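Local coordinates for protein squalene synthase HpnC (Alicyclobacillus acidocaldarius subsp. acidocaldarius, PDB 4HD1) that probably joins prenyl diphosphates head to head as a squalene/phytoene synthase-type transferase, at residues A[152-157]-A[232-237]; A[29-34]-A[242-247]. One frame throughout, in Å; residues are numbered along the deposited sequence.

Interaction 1 of 2, residues A[152-157]-A[232-237]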
ATOM      1  N   ASP A 152     -14.761 -11.821  -1.438  1.00 64.29           N
ATOM      2  CA  ASP A 152     -14.220 -11.600  -2.783  1.00 65.29           C
ATOM      3  C   ASP A 152     -14.774 -10.362  -3.472  1.00 60.90           C
ATOM      4  O   ASP A 152     -14.041  -9.660  -4.174  1.00 59.31           O
ATOM      5  CB  ASP A 152     -14.431 -12.831  -3.667  1.00 70.89           C
ATOM      6  CG  ASP A 152     -13.648 -14.045  -3.186  1.00 77.88           C
ATOM      7  OD1 ASP A 152     -12.893 -13.935  -2.195  1.00 80.53           O
ATOM      8  OD2 ASP A 152     -13.793 -15.120  -3.801  1.00 80.59           O
ATOM      9  N   GLU A 153     -16.061 -10.089  -3.269  1.00 58.15           N
ATOM     10  CA  GLU A 153     -16.689  -8.946  -3.916  1.00 58.87           C
ATOM     11  C   GLU A 153     -16.108  -7.620  -3.408  1.00 57.72           C
ATOM     12  O   GLU A 153     -15.683  -6.766  -4.200  1.00 57.59           O
ATOM     13  CB  GLU A 153     -18.212  -8.987  -3.747  1.00 58.03           C
ATOM     14  CG  GLU A 153     -18.944  -7.876  -4.483  1.00 61.25           C
ATOM     15  CD  GLU A 153     -18.763  -7.924  -5.997  1.00 64.93           C
ATOM     16  OE1 GLU A 153     -18.165  -8.892  -6.521  1.00 68.35           O
ATOM     17  OE2 GLU A 153     -19.223  -6.984  -6.676  1.00 65.09           O
ATOM     18  N   ARG A 154     -16.076  -7.469  -2.088  1.00 55.26           N
ATOM     19  CA  ARG A 154     -15.576  -6.251  -1.467  1.00 55.71           C
ATOM     20  C   ARG A 154     -14.063  -6.088  -1.616  1.00 56.17           C
ATOM     21  O   ARG A 154     -13.575  -4.965  -1.761  1.00 58.16           O
ATOM     22  CB  ARG A 154     -16.029  -6.169  -0.012  1.00 51.92           C
ATOM     23  CG  ARG A 154     -17.497  -5.794   0.083  1.00 51.12           C
ATOM     24  CD  ARG A 154     -17.979  -5.663   1.514  1.00 52.37           C
ATOM     25  NE  ARG A 154     -18.182  -6.964   2.139  1.00 51.57           N
ATOM     26  CZ  ARG A 154     -18.839  -7.155   3.279  1.00 53.07           C
ATOM     27  NH1 ARG A 154     -19.380  -6.129   3.929  1.00 50.88           N
ATOM     28  NH2 ARG A 154     -18.959  -8.385   3.766  1.00 55.21           N
ATOM     29  N   ALA A 155     -13.335  -7.205  -1.623  1.00 56.20           N
ATOM     30  CA  ALA A 155     -11.894  -7.191  -1.896  1.00 55.76           C
ATOM     31  C   ALA A 155     -11.615  -6.645  -3.298  1.00 60.44           C
ATOM     32  O   ALA A 155     -10.706  -5.827  -3.490  1.00 60.21           O
ATOM     33  CB  ALA A 155     -11.296  -8.582  -1.729  1.00 53.31           C
ATOM     34  N   ARG A 156     -12.420  -7.089  -4.264  1.00 62.38           N
ATOM     35  CA  ARG A 156     -12.300  -6.666  -5.656  1.00 62.71           C
ATOM     36  C   ARG A 156     -12.424  -5.145  -5.766  1.00 59.15           C
ATOM     37  O   ARG A 156     -11.616  -4.499  -6.426  1.00 61.92           O
ATOM     38  CB  ARG A 156     -13.364  -7.381  -6.503  1.00 64.65           C
ATOM     39  CG  ARG A 156     -13.217  -7.235  -8.010  1.00 65.84           C
ATOM     40  CD  ARG A 156     -14.358  -7.914  -8.765  1.00 69.60           C
ATOM     41  NE  ARG A 156     -15.693  -7.431  -8.385  1.00 67.96           N
ATOM     42  CZ  ARG A 156     -16.241  -6.285  -8.799  1.00 68.15           C
ATOM     43  NH1 ARG A 156     -15.577  -5.459  -9.600  1.00 69.70           N
ATOM     44  NH2 ARG A 156     -17.461  -5.955  -8.400  1.00 67.67           N
ATOM     45  N   LEU A 157     -13.418  -4.582  -5.088  1.00 57.62           N
ATOM     46  CA  LEU A 157     -13.626  -3.133  -5.058  1.00 57.14           C
ATOM     47  C   LEU A 157     -12.516  -2.401  -4.290  1.00 55.32           C
ATOM     48  O   LEU A 157     -12.084  -1.314  -4.687  1.00 53.64           O
ATOM     49  CB  LEU A 157     -14.990  -2.818  -4.442  1.00 56.83           C
ATOM     50  CG  LEU A 157     -16.203  -3.411  -5.159  1.00 58.31           C
ATOM     51  CD1 LEU A 157     -17.439  -3.291  -4.282  1.00 57.74           C
ATOM     52  CD2 LEU A 157     -16.431  -2.733  -6.509  1.00 56.94           C
ATOM     53  N   SER A 232     -20.511   1.880   0.096  1.00 54.51           N
ATOM     54  CA  SER A 232     -21.899   1.555   0.440  1.00 54.66           C
ATOM     55  C   SER A 232     -22.065   0.172   1.072  1.00 54.69           C
ATOM     56  O   SER A 232     -23.190  -0.243   1.361  1.00 56.68           O
ATOM     57  CB  SER A 232     -22.798   1.648  -0.797  1.00 56.46           C
ATOM     58  OG  SER A 232     -22.601   2.871  -1.476  1.00 57.47           O
ATOM     59  N   LEU A 233     -20.956  -0.538   1.280  1.00 54.50           N
ATOM     60  CA  LEU A 233     -21.012  -1.954   1.658  1.00 55.15           C
ATOM     61  C   LEU A 233     -20.299  -2.266   2.975  1.00 55.56           C
ATOM     62  O   LEU A 233     -20.094  -3.441   3.319  1.00 54.73           O
ATOM     63  CB  LEU A 233     -20.425  -2.820   0.532  1.00 54.67           C
ATOM     64  CG  LEU A 233     -20.921  -2.606  -0.907  1.00 53.44           C
ATOM     65  CD1 LEU A 233     -20.197  -3.539  -1.869  1.00 51.62           C
ATOM     66  CD2 LEU A 233     -22.425  -2.816  -1.007  1.00 51.27           C
ATOM     67  N   VAL A 234     -19.923  -1.219   3.710  1.00 54.74           N
ATOM     68  CA  VAL A 234     -19.119  -1.374   4.927  1.00 53.98           C
ATOM     69  C   VAL A 234     -19.678  -0.516   6.066  1.00 54.29           C
ATOM     70  O   VAL A 234     -20.479   0.382   5.804  1.00 53.23           O
ATOM     71  CB  VAL A 234     -17.627  -1.042   4.666  1.00 51.85           C
ATOM     72  CG1 VAL A 234     -17.039  -2.005   3.647  1.00 50.17           C
ATOM     73  CG2 VAL A 234     -17.450   0.400   4.198  1.00 50.66           C
ATOM     74  N   PRO A 235     -19.268  -0.787   7.330  1.00 54.58           N
ATOM     75  CA  PRO A 235     -19.698   0.091   8.430  1.00 54.76           C
ATOM     76  C   PRO A 235     -19.334   1.558   8.141  1.00 54.20           C
ATOM     77  O   PRO A 235     -18.309   1.809   7.495  1.00 55.20           O
ATOM     78  CB  PRO A 235     -18.911  -0.445   9.632  1.00 55.44           C
ATOM     79  CG  PRO A 235     -18.658  -1.881   9.308  1.00 57.20           C
ATOM     80  CD  PRO A 235     -18.447  -1.912   7.819  1.00 55.05           C
ATOM     81  N   PRO A 236     -20.174   2.517   8.585  1.00 53.18           N
ATOM     82  CA  PRO A 236     -19.955   3.946   8.259  1.00 54.97           C
ATOM     83  C   PRO A 236     -18.562   4.496   8.636  1.00 55.58           C
ATOM     84  O   PRO A 236     -18.020   5.347   7.925  1.00 56.33           O
ATOM     85  CB  PRO A 236     -21.068   4.684   9.030  1.00 55.02           C
ATOM     86  CG  PRO A 236     -21.973   3.646   9.605  1.00 53.22           C
ATOM     87  CD  PRO A 236     -21.465   2.274   9.263  1.00 53.40           C
ATOM     88  N   ARG A 237     -17.987   4.005   9.729  1.00 57.04           N
ATOM     89  CA  ARG A 237     -16.627   4.384  10.108  1.00 58.44           C
ATOM     90  C   ARG A 237     -15.605   3.991   9.031  1.00 56.01           C
ATOM     91  O   ARG A 237     -14.775   4.813   8.636  1.00 55.37           O
ATOM     92  CB  ARG A 237     -16.250   3.778  11.457  1.00 61.17           C
ATOM     93  CG  ARG A 237     -17.052   4.311  12.633  1.00 66.29           C
ATOM     94  CD  ARG A 237     -16.303   5.435  13.311  1.00 72.43           C
ATOM     95  NE  ARG A 237     -16.428   5.367  14.766  1.00 79.81           N
ATOM     96  CZ  ARG A 237     -15.481   5.743  15.621  1.00 82.69           C
ATOM     97  NH1 ARG A 237     -14.317   6.201  15.174  1.00 79.26           N
ATOM     98  NH2 ARG A 237     -15.697   5.645  16.928  1.00 88.14           N
TER

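Interaction 2 of 2, residues A[29-34]-A[242-247]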
ATOM      1  N   PHE A  29      -0.205   9.064  10.286  1.00102.74           N
ATOM      2  CA  PHE A  29      -1.038   7.975  10.785  1.00105.02           C
ATOM      3  C   PHE A  29      -2.326   8.411  11.478  1.00104.44           C
ATOM      4  O   PHE A  29      -3.319   7.685  11.445  1.00108.87           O
ATOM      5  CB  PHE A  29      -0.259   6.993  11.653  1.00106.55           C
ATOM      6  CG  PHE A  29      -0.917   5.653  11.751  1.00112.17           C
ATOM      7  CD1 PHE A  29      -1.629   5.292  12.888  1.00115.63           C
ATOM      8  CD2 PHE A  29      -0.868   4.766  10.682  1.00112.90           C
ATOM      9  CE1 PHE A  29      -2.258   4.060  12.965  1.00120.96           C
ATOM     10  CE2 PHE A  29      -1.493   3.533  10.755  1.00123.13           C
ATOM     11  CZ  PHE A  29      -2.188   3.177  11.899  1.00125.47           C
ATOM     12  N   SER A  30      -2.319   9.594  12.087  1.00 96.07           N
ATOM     13  CA  SER A  30      -3.531  10.145  12.695  1.00 95.00           C
ATOM     14  C   SER A  30      -4.675  10.319  11.700  1.00 96.68           C
ATOM     15  O   SER A  30      -5.836  10.214  12.070  1.00 91.88           O
ATOM     16  CB  SER A  30      -3.237  11.472  13.382  1.00 90.77           C
ATOM     17  OG  SER A  30      -2.659  11.257  14.652  1.00 87.00           O
ATOM     18  N   VAL A  31      -4.332  10.594  10.444  1.00 98.00           N
ATOM     19  CA  VAL A  31      -5.313  10.713   9.369  1.00104.34           C
ATOM     20  C   VAL A  31      -5.745   9.320   8.925  1.00111.03           C
ATOM     21  O   VAL A  31      -6.939   9.034   8.840  1.00109.80           O
ATOM     22  CB  VAL A  31      -4.759  11.497   8.156  1.00104.62           C
ATOM     23  CG1 VAL A  31      -5.838  11.688   7.102  1.00103.31           C
ATOM     24  CG2 VAL A  31      -4.215  12.848   8.586  1.00 91.17           C
ATOM     25  N   VAL A  32      -4.761   8.461   8.659  1.00 82.94           N
ATOM     26  CA  VAL A  32      -4.984   7.072   8.229  1.00 86.25           C
ATOM     27  C   VAL A  32      -5.906   6.298   9.191  1.00 83.98           C
ATOM     28  O   VAL A  32      -6.605   5.368   8.771  1.00 81.84           O
ATOM     29  CB  VAL A  32      -3.630   6.324   8.011  1.00 88.48           C
ATOM     30  CG1 VAL A  32      -3.827   4.828   7.774  1.00 87.46           C
ATOM     31  CG2 VAL A  32      -2.854   6.933   6.849  1.00 87.20           C
ATOM     32  N   SER A  33      -5.924   6.707  10.462  1.00 79.66           N
ATOM     33  CA  SER A  33      -6.688   6.012  11.497  1.00 74.39           C
ATOM     34  C   SER A  33      -7.723   6.897  12.211  1.00 73.44           C
ATOM     35  O   SER A  33      -8.261   6.505  13.259  1.00 70.51           O
ATOM     36  CB  SER A  33      -5.729   5.425  12.529  1.00 70.74           C
ATOM     37  OG  SER A  33      -5.287   6.452  13.396  1.00 73.34           O
ATOM     38  N   LEU A  34      -7.995   8.075  11.643  1.00 70.76           N
ATOM     39  CA  LEU A  34      -8.917   9.070  12.227  1.00 70.87           C
ATOM     40  C   LEU A  34     -10.350   8.549  12.434  1.00 66.51           C
ATOM     41  O   LEU A  34     -11.128   9.118  13.205  1.00 63.49           O
ATOM     42  CB  LEU A  34      -8.927  10.326  11.342  1.00 71.32           C
ATOM     43  CG  LEU A  34      -9.834  11.535  11.586  1.00 73.19           C
ATOM     44  CD1 LEU A  34      -9.372  12.357  12.778  1.00 69.90           C
ATOM     45  CD2 LEU A  34      -9.864  12.394  10.330  1.00 74.53           C
ATOM     46  N   LEU A 242     -12.502   5.165   3.821  1.00 61.20           N
ATOM     47  CA  LEU A 242     -12.335   4.890   2.392  1.00 58.07           C
ATOM     48  C   LEU A 242     -12.592   6.124   1.551  1.00 57.43           C
ATOM     49  O   LEU A 242     -11.823   6.418   0.639  1.00 58.47           O
ATOM     50  CB  LEU A 242     -13.248   3.753   1.929  1.00 53.46           C
ATOM     51  CG  LEU A 242     -12.894   2.365   2.458  1.00 52.52           C
ATOM     52  CD1 LEU A 242     -14.037   1.416   2.146  1.00 53.16           C
ATOM     53  CD2 LEU A 242     -11.574   1.847   1.890  1.00 49.17           C
ATOM     54  N   LYS A 243     -13.662   6.849   1.868  1.00 56.61           N
ATOM     55  CA  LYS A 243     -13.997   8.062   1.128  1.00 58.64           C
ATOM     56  C   LYS A 243     -12.795   9.001   1.158  1.00 61.62           C
ATOM     57  O   LYS A 243     -12.375   9.566   0.147  1.00 64.25           O
ATOM     58  CB  LYS A 243     -15.235   8.736   1.720  1.00 57.55           C
ATOM     59  CG  LYS A 243     -15.605  10.059   1.060  1.00 59.43           C
ATOM     60  CD  LYS A 243     -17.032  10.471   1.418  1.00 61.99           C
ATOM     61  CE  LYS A 243     -17.281  11.949   1.160  1.00 63.78           C
ATOM     62  NZ  LYS A 243     -18.575  12.409   1.750  1.00 70.41           N
ATOM     63  N   LEU A 244     -12.220   9.136   2.328  1.00 70.79           N
ATOM     64  CA  LEU A 244     -11.127  10.049   2.513  1.00 66.76           C
ATOM     65  C   LEU A 244      -9.841   9.612   1.792  1.00 47.03           C
ATOM     66  O   LEU A 244      -9.147  10.452   1.217  1.00 47.52           O
ATOM     67  CB  LEU A 244     -10.903  10.243   3.995  1.00 41.69           C
ATOM     68  CG  LEU A 244      -9.645  11.013   4.358  1.00 41.92           C
ATOM     69  CD1 LEU A 244      -9.746  12.463   3.887  1.00 42.46           C
ATOM     70  CD2 LEU A 244      -9.447  10.962   5.868  1.00 42.58           C
ATOM     71  N   TYR A 245      -9.520   8.320   1.796  1.00 49.66           N
ATOM     72  CA  TYR A 245      -8.436   7.840   0.929  1.00 56.74           C
ATOM     73  C   TYR A 245      -8.739   8.211  -0.525  1.00 58.76           C
ATOM     74  O   TYR A 245      -7.859   8.708  -1.236  1.00 62.24           O
ATOM     75  CB  TYR A 245      -8.238   6.325   1.042  1.00 60.44           C
ATOM     76  CG  TYR A 245      -7.867   5.802   2.421  1.00 63.73           C
ATOM     77  CD1 TYR A 245      -7.174   6.597   3.344  1.00 66.09           C
ATOM     78  CD2 TYR A 245      -8.180   4.486   2.785  1.00 62.77           C
ATOM     79  CE1 TYR A 245      -6.828   6.101   4.597  1.00 71.87           C
ATOM     80  CE2 TYR A 245      -7.839   3.981   4.032  1.00 63.96           C
ATOM     81  CZ  TYR A 245      -7.161   4.790   4.931  1.00 72.05           C
ATOM     82  OH  TYR A 245      -6.825   4.286   6.167  1.00 77.25           O
ATOM     83  N   ARG A 246      -9.986   7.982  -0.954  1.00 58.74           N
ATOM     84  CA  ARG A 246     -10.414   8.298  -2.316  1.00 59.80           C
ATOM     85  C   ARG A 246     -10.235   9.782  -2.622  1.00 63.33           C
ATOM     86  O   ARG A 246      -9.685  10.139  -3.664  1.00 65.16           O
ATOM     87  CB  ARG A 246     -11.862   7.858  -2.581  1.00 60.22           C
ATOM     88  CG  ARG A 246     -12.458   8.467  -3.848  1.00 63.58           C
ATOM     89  CD  ARG A 246     -13.810   7.889  -4.259  1.00 62.72           C
ATOM     90  NE  ARG A 246     -14.885   8.078  -3.279  1.00 61.27           N
ATOM     91  CZ  ARG A 246     -15.605   9.189  -3.119  1.00 60.78           C
ATOM     92  NH1 ARG A 246     -15.375  10.270  -3.855  1.00 62.87           N
ATOM     93  NH2 ARG A 246     -16.562   9.222  -2.201  1.00 60.83           N
ATOM     94  N   LEU A 247     -10.683  10.639  -1.707  1.00 64.00           N
ATOM     95  CA  LEU A 247     -10.594  12.085  -1.907  1.00 64.60           C
ATOM     96  C   LEU A 247      -9.145  12.514  -2.081  1.00 64.46           C
ATOM     97  O   LEU A 247      -8.831  13.279  -2.993  1.00 67.73           O
ATOM     98  CB  LEU A 247     -11.263  12.854  -0.761  1.00 59.54           C
ATOM     99  CG  LEU A 247     -12.789  12.726  -0.681  1.00 61.28           C
ATOM    100  CD1 LEU A 247     -13.325  13.346   0.608  1.00 57.79           C
ATOM    101  CD2 LEU A 247     -13.495  13.299  -1.918  1.00 60.98           C
TER

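Interaction 1 of 2, residues A[152-157]-A[232-237]
The guanidinium of R154 meets L233 at its edge: NH1 gives a hydrogen bond to the backbone O of L233, 2.8 Å away, with the oxygen close to the guanidinium plane. The donor sits almost in line with the C=O bond (174° at the oxygen), and the N-H...O angle of 148° leaves the bond moderately bent. Another part of the same group, NH2, forms a salt bridge with D151, just before helix 152-172, so the flat group is gripped by a carboxylate and by a carbonyl. The arm gets there through a bend at its third torsion (chi3 -76°), beyond an extended CA-CB-CG-CD run. Its aliphatic part is used too: R154 CD lies 3.9 Å from CB of L233, and R154 CG is 4.0 Å from CD1 of the same leucine. V234 CG1 approaches R154 CD more loosely, at 4.3 Å. In the all-helical squalene/phytoene synthase fold, this joins the first turn of helix 152-172 to the loop that leads into helix 236-257, whose N-cap is P235. With an alanine here in place of R154, the L233 carbonyl would probably lose this donor and D151 this cationic partner, and one flank of the leucine side chain would be uncovered. One turn further along, L157 adds an apolar contact, its CD1 meeting CD1 of L233 at 3.7 Å; the two leucine side chains cross at about a right angle. L233 CD1 therefore touches both the buried L157 and the stem of R154. Within 152-157, the guanidinium of R156 has the E153 carboxylate at its edge, with R156 NH2 2.7 Å from E153 OE2 in a salt bridge; E226 is a second acidic partner of R156.

Interaction 2 of 2, residues A[29-34]-A[242-247]
L244 is the first residue of 242-247 to touch 29-34: its CD2 methyl meets CG1 of V31 at 3.9 Å, the two side chains crossing at about a right angle. With CG anti to the backbone N (chi1 171°), L244 extends toward the short helix 29-32, and its side chain also rests on F35, just beyond that segment. This is a plain methyl-to-methyl contact near the surface. Y245 follows and supplies the polar part. Its CA-CB bond does not aim at the facing segment, but the length of the ring carries the hydroxyl across, where OH donates a hydrogen bond of 2.8 Å to the backbone O of V32. The donor lies in the carbonyl plane on a lone pair, at a C=O...O angle of 130°, and the accepting oxygen lies off the ring edge, near the ring plane. The hydroxyl also has CG1 of V32 beside it at 3.4 Å, the valine side chain standing roughly perpendicular to the tyrosine. Further back on the ring, Y245 CE1 comes within 4.2 Å of CA of V32. The bond takes up a carbonyl where helix 29-32 ends, since S33 is the first residue to leave helical backbone angles. S33 turns its own hydroxyl back along the chain, OG bonding to O of F29 at 3.0 Å. One residue before V32, the carbonyl of V31 also receives the side-chain amide of Q241, so two consecutive carbonyls are held by side chains of helix 236-257. Helix 29-32 packs against two long helices: Y245 and L244 of helix 236-257 meet V32 and V31, while helix 41-56 receives V32 against Y48 and F29 against F44, with F29 also packing edge-to-face on the ring of Y48.

From the N terminus, the chain first passes helix 29-32, whose contact with 242-247 closes only after some 207 further residues; interaction 2 thus brings a part near the start of the chain against its last long helix. Within that wide loop the chain reaches 152-157, and 74 residues later 232-237 returns to it, so interaction 1 closes a smaller loop lying wholly within the larger one. The two do not cross. Their centres are about 15 Å apart, and V234 CG2 packs 4.1 Å from L242 CD1 to join them directly. Together they tie helices 29-32 and 152-172 to helix 236-257, one at the loop that enters it, one about two turns into it.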